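PDB 1LO7: 4-hydroxybenzoyl-CoA thioesterase from Pseudomonas sp. CBS3, which hydrolyses 4-hydroxybenzoyl-CoA to 4-hydroxybenzoate and coenzyme A, the last step in the conversion of 4-chlorobenzoate to 4-hydroxybenzoate. Local coordinates for residues Arg117-Asn122 and Ile130-Asp135; Arg29-Ala34 and Leu109-Asp114. All blocks are in the same frame, centred on the assembly; numbering follows the deposited sequence.

Contact 1: Arg117-Asn122 and Ile130-Asp135. With 4CO (4-hydroxyphenacyl coenzyme A), chain B.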
loop_
_atom_site.group_PDB
_atom_site.type_symbol
_atom_site.label_atom_id
_atom_site.label_comp_id
_atom_site.label_asym_id
_atom_site.label_seq_id
_atom_site.Cartn_x
_atom_site.Cartn_y
_atom_site.Cartn_z
ATOM N N ARG A 117 -21.644 -1.503 -4.217
ATOM C CA ARG A 117 -21.394 -0.495 -3.216
ATOM C C ARG A 117 -22.690 0.188 -2.809
ATOM O O ARG A 117 -23.779 -0.054 -3.384
ATOM C CB ARG A 117 -20.467 0.562 -3.833
ATOM C CG ARG A 117 -19.002 0.105 -4.015
ATOM C CD ARG A 117 -18.239 1.104 -4.870
ATOM N NE ARG A 117 -16.859 0.715 -5.224
ATOM C CZ ARG A 117 -15.780 1.127 -4.554
ATOM N NH1 ARG A 117 -15.850 1.904 -3.449
ATOM N NH2 ARG A 117 -14.591 0.738 -5.023
ATOM N N VAL A 118 -22.561 1.063 -1.817
ATOM C CA VAL A 118 -23.719 1.821 -1.345
ATOM C C VAL A 118 -23.252 3.168 -0.947
ATOM O O VAL A 118 -22.087 3.333 -0.593
ATOM C CB VAL A 118 -24.306 1.219 -0.097
ATOM C CG1 VAL A 118 -24.816 -0.187 -0.363
ATOM C CG2 VAL A 118 -23.320 1.264 1.071
ATOM N N PHE A 119 -24.173 4.144 -1.014
ATOM C CA PHE A 119 -23.891 5.500 -0.546
ATOM C C PHE A 119 -24.097 5.388 0.942
ATOM O O PHE A 119 -25.015 4.727 1.362
ATOM C CB PHE A 119 -24.806 6.573 -1.127
ATOM C CG PHE A 119 -24.335 6.945 -2.515
ATOM C CD1 PHE A 119 -23.389 7.947 -2.708
ATOM C CD2 PHE A 119 -24.827 6.261 -3.627
ATOM C CE1 PHE A 119 -22.979 8.297 -3.991
ATOM C CE2 PHE A 119 -24.416 6.598 -4.916
ATOM C CZ PHE A 119 -23.477 7.614 -5.092
ATOM N N ALA A 120 -23.224 5.976 1.750
ATOM C CA ALA A 120 -23.438 5.791 3.157
ATOM C C ALA A 120 -23.126 7.024 3.960
ATOM O O ALA A 120 -22.526 7.974 3.484
ATOM C CB ALA A 120 -22.537 4.663 3.680
ATOM N N MET A 121 -23.527 6.926 5.225
ATOM C CA MET A 121 -23.298 7.965 6.191
ATOM C C MET A 121 -22.686 7.336 7.390
ATOM O O MET A 121 -22.822 6.143 7.581
ATOM C CB MET A 121 -24.581 8.726 6.444
ATOM C CG MET A 121 -24.808 9.481 5.152
ATOM S SD MET A 121 -26.145 10.602 5.333
ATOM C CE MET A 121 -26.991 9.622 6.604
ATOM N N ASN A 122 -21.989 8.134 8.178
ATOM C CA ASN A 122 -21.391 7.671 9.428
ATOM C C ASN A 122 -22.240 8.278 10.544
ATOM O O ASN A 122 -22.219 9.482 10.720
ATOM C CB ASN A 122 -19.913 8.049 9.659
ATOM C CG ASN A 122 -19.015 6.973 9.087
ATOM O OD1 ASN A 122 -19.357 5.776 9.089
ATOM N ND2 ASN A 122 -17.873 7.409 8.574
ATOM N N ILE A 130 -27.697 4.240 2.593
ATOM C CA ILE A 130 -28.902 5.005 2.324
ATOM C C ILE A 130 -29.432 4.667 0.936
ATOM O O ILE A 130 -28.760 4.109 0.094
ATOM C CB ILE A 130 -28.642 6.491 2.368
ATOM C CG1 ILE A 130 -27.617 6.851 1.288
ATOM C CG2 ILE A 130 -28.101 6.886 3.723
ATOM C CD1 ILE A 130 -27.425 8.365 1.133
ATOM N N GLU A 131 -30.684 4.991 0.723
ATOM C CA GLU A 131 -31.244 4.752 -0.561
ATOM C C GLU A 131 -30.453 5.581 -1.543
ATOM O O GLU A 131 -30.050 6.705 -1.231
ATOM C CB GLU A 131 -32.678 5.250 -0.468
ATOM C CG GLU A 131 -33.457 5.258 -1.774
ATOM C CD GLU A 131 -34.859 5.586 -1.412
ATOM O OE1 GLU A 131 -35.575 4.811 -0.822
ATOM O OE2 GLU A 131 -35.184 6.823 -1.703
ATOM N N VAL A 132 -30.191 5.030 -2.722
ATOM C CA VAL A 132 -29.400 5.796 -3.680
ATOM C C VAL A 132 -30.059 7.142 -3.956
ATOM O O VAL A 132 -31.188 7.169 -4.358
ATOM C CB VAL A 132 -29.126 5.018 -4.971
ATOM C CG1 VAL A 132 -28.281 5.840 -5.923
ATOM C CG2 VAL A 132 -28.409 3.717 -4.673
ATOM N N PRO A 133 -29.348 8.263 -3.748
ATOM C CA PRO A 133 -29.969 9.559 -4.016
ATOM C C PRO A 133 -30.423 9.737 -5.468
ATOM O O PRO A 133 -29.687 9.497 -6.436
ATOM C CB PRO A 133 -28.942 10.621 -3.606
ATOM C CG PRO A 133 -28.038 9.891 -2.609
ATOM C CD PRO A 133 -28.036 8.426 -3.057
ATOM N N ALA A 134 -31.681 10.143 -5.624
ATOM C CA ALA A 134 -32.217 10.335 -6.958
ATOM C C ALA A 134 -31.392 11.295 -7.780
ATOM O O ALA A 134 -31.204 11.100 -8.972
ATOM C CB ALA A 134 -33.641 10.857 -6.844
ATOM N N ASP A 135 -30.896 12.362 -7.135
ATOM C CA ASP A 135 -30.099 13.356 -7.845
ATOM C C ASP A 135 -28.801 12.757 -8.362
ATOM O O ASP A 135 -28.294 13.136 -9.387
ATOM C CB ASP A 135 -29.855 14.688 -7.068
ATOM C CG ASP A 135 -29.342 14.469 -5.691
ATOM O OD1 ASP A 135 -29.692 13.529 -5.018
ATOM O OD2 ASP A 135 -28.509 15.376 -5.249
HETATM N N1A 4CO B . -24.088 -8.703 -1.620
HETATM C C2A 4CO B . -24.979 -7.915 -2.295
HETATM N N3A 4CO B . -25.598 -6.853 -1.850
HETATM C C4A 4CO B . -25.249 -6.556 -0.579
HETATM C C5A 4CO B . -24.377 -7.268 0.226
HETATM C C6A 4CO B . -23.763 -8.395 -0.341
HETATM N N6A 4CO B . -22.907 -9.147 0.318
HETATM N N7A 4CO B . -24.274 -6.686 1.486
HETATM C C8A 4CO B . -25.099 -5.632 1.435
HETATM N N9A 4CO B . -25.727 -5.525 0.221
HETATM C C1D 4CO B . -26.759 -4.564 -0.180
HETATM C C2D 4CO B . -28.089 -4.843 0.513
HETATM O O2D 4CO B . -28.799 -5.914 -0.115
HETATM C C3D 4CO B . -28.785 -3.518 0.256
HETATM O O3D 4CO B . -29.048 -3.361 -1.115
HETATM P P3D 4CO B . -30.467 -2.919 -1.653
HETATM O O7A 4CO B . -31.278 -4.118 -1.711
HETATM O O8A 4CO B . -31.046 -1.906 -0.765
HETATM O O9A 4CO B . -30.247 -2.322 -3.070
HETATM C C4D 4CO B . -27.626 -2.576 0.566
HETATM O O4D 4CO B . -26.406 -3.352 0.356
HETATM C C5D 4CO B . -27.632 -1.892 1.900
HETATM O O5D 4CO B . -27.396 -2.889 2.898
HETATM P P1A 4CO B . -28.348 -2.923 4.167
HETATM O O1A 4CO B . -27.962 -4.174 4.837
HETATM O O2A 4CO B . -29.748 -2.880 3.811
HETATM O O3A 4CO B . -28.087 -1.695 5.029
HETATM P P2A 4CO B . -27.075 -1.455 6.250
HETATM O O4A 4CO B . -27.130 -0.007 6.543
HETATM O O5A 4CO B . -27.561 -2.209 7.404
HETATM O O6A 4CO B . -25.584 -2.104 5.995
HETATM C CBP 4CO B . -23.378 -1.461 5.557
HETATM C CCP 4CO B . -24.799 -1.520 4.990
HETATM C CDP 4CO B . -23.337 -0.658 6.868
HETATM C CEP 4CO B . -22.424 -0.902 4.510
HETATM C CAP 4CO B . -22.926 -2.840 6.063
HETATM O OAP 4CO B . -23.002 -3.802 5.008
HETATM C C9P 4CO B . -21.424 -2.850 6.346
HETATM O O9P 4CO B . -20.968 -2.174 7.243
HETATM N N8P 4CO B . -20.581 -3.613 5.446
HETATM C C7P 4CO B . -19.153 -3.358 5.668
HETATM C C6P 4CO B . -18.628 -2.219 4.782
HETATM C C5P 4CO B . -17.096 -2.254 4.791
HETATM O O5P 4CO B . -16.441 -2.195 5.827
HETATM N N4P 4CO B . -16.529 -2.336 3.466
HETATM C C3P 4CO B . -15.083 -2.495 3.413
HETATM C C2P 4CO B . -14.369 -1.206 3.725
HETATM S S1P 4CO B . -15.195 0.268 3.127
HETATM O O1B 4CO B . -12.667 1.164 1.263
HETATM C C1B 4CO B . -13.521 1.846 1.801
HETATM C C2B 4CO B . -14.194 2.904 1.038
HETATM C C3B 4CO B . -15.174 3.698 1.683
HETATM C C4B 4CO B . -15.804 4.720 0.978
HETATM C C5B 4CO B . -15.439 4.973 -0.361
HETATM O O2B 4CO B . -16.018 6.045 -1.072
HETATM C C6B 4CO B . -14.471 4.152 -1.004
HETATM C C7B 4CO B . -13.842 3.109 -0.297
HETATM C CB 4CO B . -13.928 1.596 3.206
HETATM O O HOH W 1 -26.893 3.996 -1.711
#

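Contact 2: Arg29-Ala34 and Leu109-Asp114. With 4CO (4-hydroxyphenacyl coenzyme A), chain B.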
loop_
_atom_site.group_PDB
_atom_site.type_symbol
_atom_site.label_atom_id
_atom_site.label_comp_id
_atom_site.label_asym_id
_atom_site.label_seq_id
_atom_site.Cartn_x
_atom_site.Cartn_y
_atom_site.Cartn_z
ATOM N N ARG A 29 -6.820 -1.119 -5.454
ATOM C CA ARG A 29 -6.548 0.296 -5.201
ATOM C C ARG A 29 -6.988 1.041 -6.451
ATOM O O ARG A 29 -7.645 2.063 -6.354
ATOM C CB ARG A 29 -5.021 0.557 -5.080
ATOM C CG ARG A 29 -4.403 0.179 -3.755
ATOM C CD ARG A 29 -3.210 1.090 -3.425
ATOM N NE ARG A 29 -2.128 0.911 -4.371
ATOM C CZ ARG A 29 -1.809 1.751 -5.351
ATOM N NH1 ARG A 29 -2.475 2.865 -5.517
ATOM N NH2 ARG A 29 -0.777 1.474 -6.185
ATOM N N TRP A 30 -6.631 0.511 -7.609
ATOM C CA TRP A 30 -6.990 1.201 -8.840
ATOM C C TRP A 30 -8.509 1.200 -9.111
ATOM O O TRP A 30 -9.079 2.210 -9.643
ATOM C CB TRP A 30 -6.177 0.683 -10.037
ATOM C CG TRP A 30 -4.713 0.831 -9.802
ATOM C CD1 TRP A 30 -4.084 1.855 -9.158
ATOM C CD2 TRP A 30 -3.705 -0.089 -10.206
ATOM N NE1 TRP A 30 -2.719 1.621 -9.133
ATOM C CE2 TRP A 30 -2.472 0.417 -9.758
ATOM C CE3 TRP A 30 -3.738 -1.325 -10.866
ATOM C CZ2 TRP A 30 -1.297 -0.289 -10.002
ATOM C CZ3 TRP A 30 -2.575 -2.000 -11.108
ATOM C CH2 TRP A 30 -1.361 -1.490 -10.667
ATOM N N LEU A 31 -9.161 0.072 -8.779
ATOM C CA LEU A 31 -10.611 -0.030 -8.952
ATOM C C LEU A 31 -11.287 1.021 -8.068
ATOM O O LEU A 31 -12.206 1.695 -8.465
ATOM C CB LEU A 31 -11.128 -1.442 -8.599
ATOM C CG LEU A 31 -11.306 -2.346 -9.829
ATOM C CD1 LEU A 31 -10.394 -1.922 -10.968
ATOM C CD2 LEU A 31 -11.100 -3.811 -9.470
ATOM N N ASP A 32 -10.774 1.188 -6.836
ATOM C CA ASP A 32 -11.348 2.189 -5.928
ATOM C C ASP A 32 -11.181 3.609 -6.473
ATOM O O ASP A 32 -12.089 4.464 -6.357
ATOM C CB ASP A 32 -10.789 2.057 -4.505
ATOM C CG ASP A 32 -11.685 2.792 -3.551
ATOM O OD1 ASP A 32 -12.869 2.510 -3.460
ATOM O OD2 ASP A 32 -11.099 3.737 -2.840
ATOM N N ALA A 33 -10.021 3.885 -7.096
ATOM C CA ALA A 33 -9.824 5.224 -7.647
ATOM C C ALA A 33 -10.747 5.395 -8.854
ATOM O O ALA A 33 -11.347 6.453 -9.089
ATOM C CB ALA A 33 -8.360 5.398 -8.086
ATOM N N ALA A 34 -10.873 4.317 -9.657
ATOM C CA ALA A 34 -11.740 4.433 -10.846
ATOM C C ALA A 34 -13.211 4.612 -10.412
ATOM O O ALA A 34 -13.992 5.285 -11.051
ATOM C CB ALA A 34 -11.620 3.196 -11.725
ATOM N N LEU A 109 -7.765 -7.981 -22.490
ATOM C CA LEU A 109 -8.454 -7.806 -21.222
ATOM C C LEU A 109 -7.506 -8.320 -20.159
ATOM O O LEU A 109 -6.939 -9.404 -20.310
ATOM C CB LEU A 109 -9.775 -8.611 -21.259
ATOM C CG LEU A 109 -10.479 -8.737 -19.924
ATOM C CD1 LEU A 109 -11.093 -7.400 -19.532
ATOM C CD2 LEU A 109 -11.587 -9.787 -20.020
ATOM N N VAL A 110 -7.280 -7.540 -19.099
ATOM C CA VAL A 110 -6.377 -7.910 -18.004
ATOM C C VAL A 110 -7.145 -8.435 -16.802
ATOM O O VAL A 110 -6.864 -9.508 -16.243
ATOM C CB VAL A 110 -5.431 -6.746 -17.594
ATOM C CG1 VAL A 110 -4.668 -7.105 -16.332
ATOM C CG2 VAL A 110 -4.416 -6.475 -18.694
ATOM N N MET A 111 -8.140 -7.649 -16.382
ATOM C CA MET A 111 -8.956 -8.074 -15.260
ATOM C C MET A 111 -10.305 -7.367 -15.288
ATOM O O MET A 111 -10.499 -6.379 -16.009
ATOM C CB MET A 111 -8.239 -7.981 -13.882
ATOM C CG MET A 111 -8.012 -6.578 -13.367
ATOM S SD MET A 111 -9.368 -5.918 -12.374
ATOM C CE MET A 111 -9.527 -6.923 -10.872
ATOM N N ARG A 112 -11.239 -7.891 -14.522
ATOM C CA ARG A 112 -12.554 -7.260 -14.481
ATOM C C ARG A 112 -13.149 -7.439 -13.098
ATOM O O ARG A 112 -12.859 -8.434 -12.418
ATOM C CB ARG A 112 -13.489 -7.878 -15.529
ATOM C CG ARG A 112 -14.904 -7.279 -15.454
ATOM C CD ARG A 112 -15.814 -7.624 -16.657
ATOM N NE ARG A 112 -15.539 -6.917 -17.935
ATOM C CZ ARG A 112 -15.262 -7.492 -19.130
ATOM N NH1 ARG A 112 -15.219 -8.813 -19.308
ATOM N NH2 ARG A 112 -15.058 -6.693 -20.174
ATOM N N ALA A 113 -13.981 -6.477 -12.668
ATOM C CA ALA A 113 -14.591 -6.655 -11.383
ATOM C C ALA A 113 -15.974 -5.988 -11.356
ATOM O O ALA A 113 -16.155 -4.919 -11.948
ATOM C CB ALA A 113 -13.745 -6.043 -10.252
ATOM N N ASP A 114 -16.922 -6.653 -10.689
ATOM C CA ASP A 114 -18.246 -6.118 -10.485
ATOM C C ASP A 114 -18.267 -5.854 -8.992
ATOM O O ASP A 114 -18.226 -6.791 -8.170
ATOM C CB ASP A 114 -19.366 -7.082 -10.820
ATOM C CG ASP A 114 -19.586 -7.107 -12.297
ATOM O OD1 ASP A 114 -19.151 -6.266 -13.039
ATOM O OD2 ASP A 114 -20.290 -8.117 -12.709
HETATM N N1A 4CO B . -24.088 -8.703 -1.620
HETATM C C2A 4CO B . -24.979 -7.915 -2.295
HETATM N N3A 4CO B . -25.598 -6.853 -1.850
HETATM C C4A 4CO B . -25.249 -6.556 -0.579
HETATM C C5A 4CO B . -24.377 -7.268 0.226
HETATM C C6A 4CO B . -23.763 -8.395 -0.341
HETATM N N6A 4CO B . -22.907 -9.147 0.318
HETATM N N7A 4CO B . -24.274 -6.686 1.486
HETATM C C8A 4CO B . -25.099 -5.632 1.435
HETATM N N9A 4CO B . -25.727 -5.525 0.221
HETATM C C1D 4CO B . -26.759 -4.564 -0.180
HETATM C C2D 4CO B . -28.089 -4.843 0.513
HETATM O O2D 4CO B . -28.799 -5.914 -0.115
HETATM C C3D 4CO B . -28.785 -3.518 0.256
HETATM O O3D 4CO B . -29.048 -3.361 -1.115
HETATM P P3D 4CO B . -30.467 -2.919 -1.653
HETATM O O7A 4CO B . -31.278 -4.118 -1.711
HETATM O O8A 4CO B . -31.046 -1.906 -0.765
HETATM O O9A 4CO B . -30.247 -2.322 -3.070
HETATM C C4D 4CO B . -27.626 -2.576 0.566
HETATM O O4D 4CO B . -26.406 -3.352 0.356
HETATM C C5D 4CO B . -27.632 -1.892 1.900
HETATM O O5D 4CO B . -27.396 -2.889 2.898
HETATM P P1A 4CO B . -28.348 -2.923 4.167
HETATM O O1A 4CO B . -27.962 -4.174 4.837
HETATM O O2A 4CO B . -29.748 -2.880 3.811
HETATM O O3A 4CO B . -28.087 -1.695 5.029
HETATM P P2A 4CO B . -27.075 -1.455 6.250
HETATM O O4A 4CO B . -27.130 -0.007 6.543
HETATM O O5A 4CO B . -27.561 -2.209 7.404
HETATM O O6A 4CO B . -25.584 -2.104 5.995
HETATM C CBP 4CO B . -23.378 -1.461 5.557
HETATM C CCP 4CO B . -24.799 -1.520 4.990
HETATM C CDP 4CO B . -23.337 -0.658 6.868
HETATM C CEP 4CO B . -22.424 -0.902 4.510
HETATM C CAP 4CO B . -22.926 -2.840 6.063
HETATM O OAP 4CO B . -23.002 -3.802 5.008
HETATM C C9P 4CO B . -21.424 -2.850 6.346
HETATM O O9P 4CO B . -20.968 -2.174 7.243
HETATM N N8P 4CO B . -20.581 -3.613 5.446
HETATM C C7P 4CO B . -19.153 -3.358 5.668
HETATM C C6P 4CO B . -18.628 -2.219 4.782
HETATM C C5P 4CO B . -17.096 -2.254 4.791
HETATM O O5P 4CO B . -16.441 -2.195 5.827
HETATM N N4P 4CO B . -16.529 -2.336 3.466
HETATM C C3P 4CO B . -15.083 -2.495 3.413
HETATM C C2P 4CO B . -14.369 -1.206 3.725
HETATM S S1P 4CO B . -15.195 0.268 3.127
HETATM O O1B 4CO B . -12.667 1.164 1.263
HETATM C C1B 4CO B . -13.521 1.846 1.801
HETATM C C2B 4CO B . -14.194 2.904 1.038
HETATM C C3B 4CO B . -15.174 3.698 1.683
HETATM C C4B 4CO B . -15.804 4.720 0.978
HETATM C C5B 4CO B . -15.439 4.973 -0.361
HETATM O O2B 4CO B . -16.018 6.045 -1.072
HETATM C C6B 4CO B . -14.471 4.152 -1.004
HETATM C C7B 4CO B . -13.842 3.109 -0.297
HETATM C CB 4CO B . -13.928 1.596 3.206
#

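Contact 1: Arg117-Asn122 and Ile130-Asp135
F119 meets I130, V132 and P133 where the chain, having turned back from strand 107-123, leaves its last strand and heads into a helix. The dense part is the F119 side. F119 CB lies 3.7 Å from I130 CG1, a branch that chi1 of 61° sets between the backbone N and the carbonyl carbon. The ring, swung beside its own backbone N (chi1 -80°), is approached obliquely by two groups: P133 CD stands 3.9 Å from F119 CD2, and V132 CG1 is 4.1 Å from F119 CE2. Backbone polar groups are paired: I130 N donates to F119 O (3.0 Å), and a water accepts from F119 N and donates to I130 O. Replacing F119 by an alanine is likely to leave V132 and P133 facing a gap and the rings of F39, F92 and Y136 without their common neighbour. The other end is looser: partly exposed M121, deposited in two conformers, crosses I130 at about a right angle, a doubtful contact. On the ligand side, V118 CG1 lies 3.6 Å from O4D of the coenzyme A ribose. F119 also touches T59 and the substrate-binding W47, consistent with this apolar cluster backing the ligand pocket of the hot dog fold. Strand 107-123 runs here between strands 56-68 and 126-130, while P133 sits at the N-cap position, just before helix 134-140.

Contact 2: Arg29-Ala34 and Leu109-Asp114
L31 reaches out from helix 25-41 and, in the conformer described here, one of two modelled, sets its CD2 methyl against two side chains of strand 107-123. The nearer is A113, whose CB lies 3.5 Å from L31 CD2, and the other is M111, whose CE is 3.8 Å from the same methyl; the exact spacing is uncertain. L31 and M111 meet tip to tip. The methionine chain is folded: chi1 of 71° places CG between the backbone N and the carbonyl carbon, and further bends at chi2 and chi3 bring CE round to the leucine. In the next shell, V98 touches both L31 and M111, H96 adds to the cover of L31, and C64 and A66 of strand 56-68 touch A113. V110 and M111 both face V98 in a classic beta bulge. One residue on from L31, D32 points its carboxylate to the bound ligand, with CG anti to the backbone N (chi1 -163°) and OD1 3.4 Å from C6B of the hydroxyphenacyl ring. W23 of the second subunit donates its NE1 hydrogen to D32 OD2, tying the carboxylate across the interface. This is the hot dog fold's central helix resting on its curved antiparallel sheet. The helix thus meets the sheet through buried apolar side chains, while the next residue along it presents a carboxylate to the ligand, consistent with one helix serving both core and pocket.

How the contacts relate
Contacts 1 and 2 lie with their centres 21 Å apart and share strand 107-123, contact 2 using its earlier part and contact 1 its later part. Along the chain they come in series: 29-34 and 109-114 are both passed before 117-122 begins, and 130-135 follows. The two are joined directly by a salt bridge, R117 NH2 to D32 OD1 at 2.9 Å, which links the strand to helix 25-41 beside the ligand. Both contacts touch 4-hydroxyphenacyl coenzyme A, contact 2 at the aromatic ring and contact 1 at that ring and the ribose. Residues of both also meet the second subunit, consistent with a pocket assembled at a subunit interface.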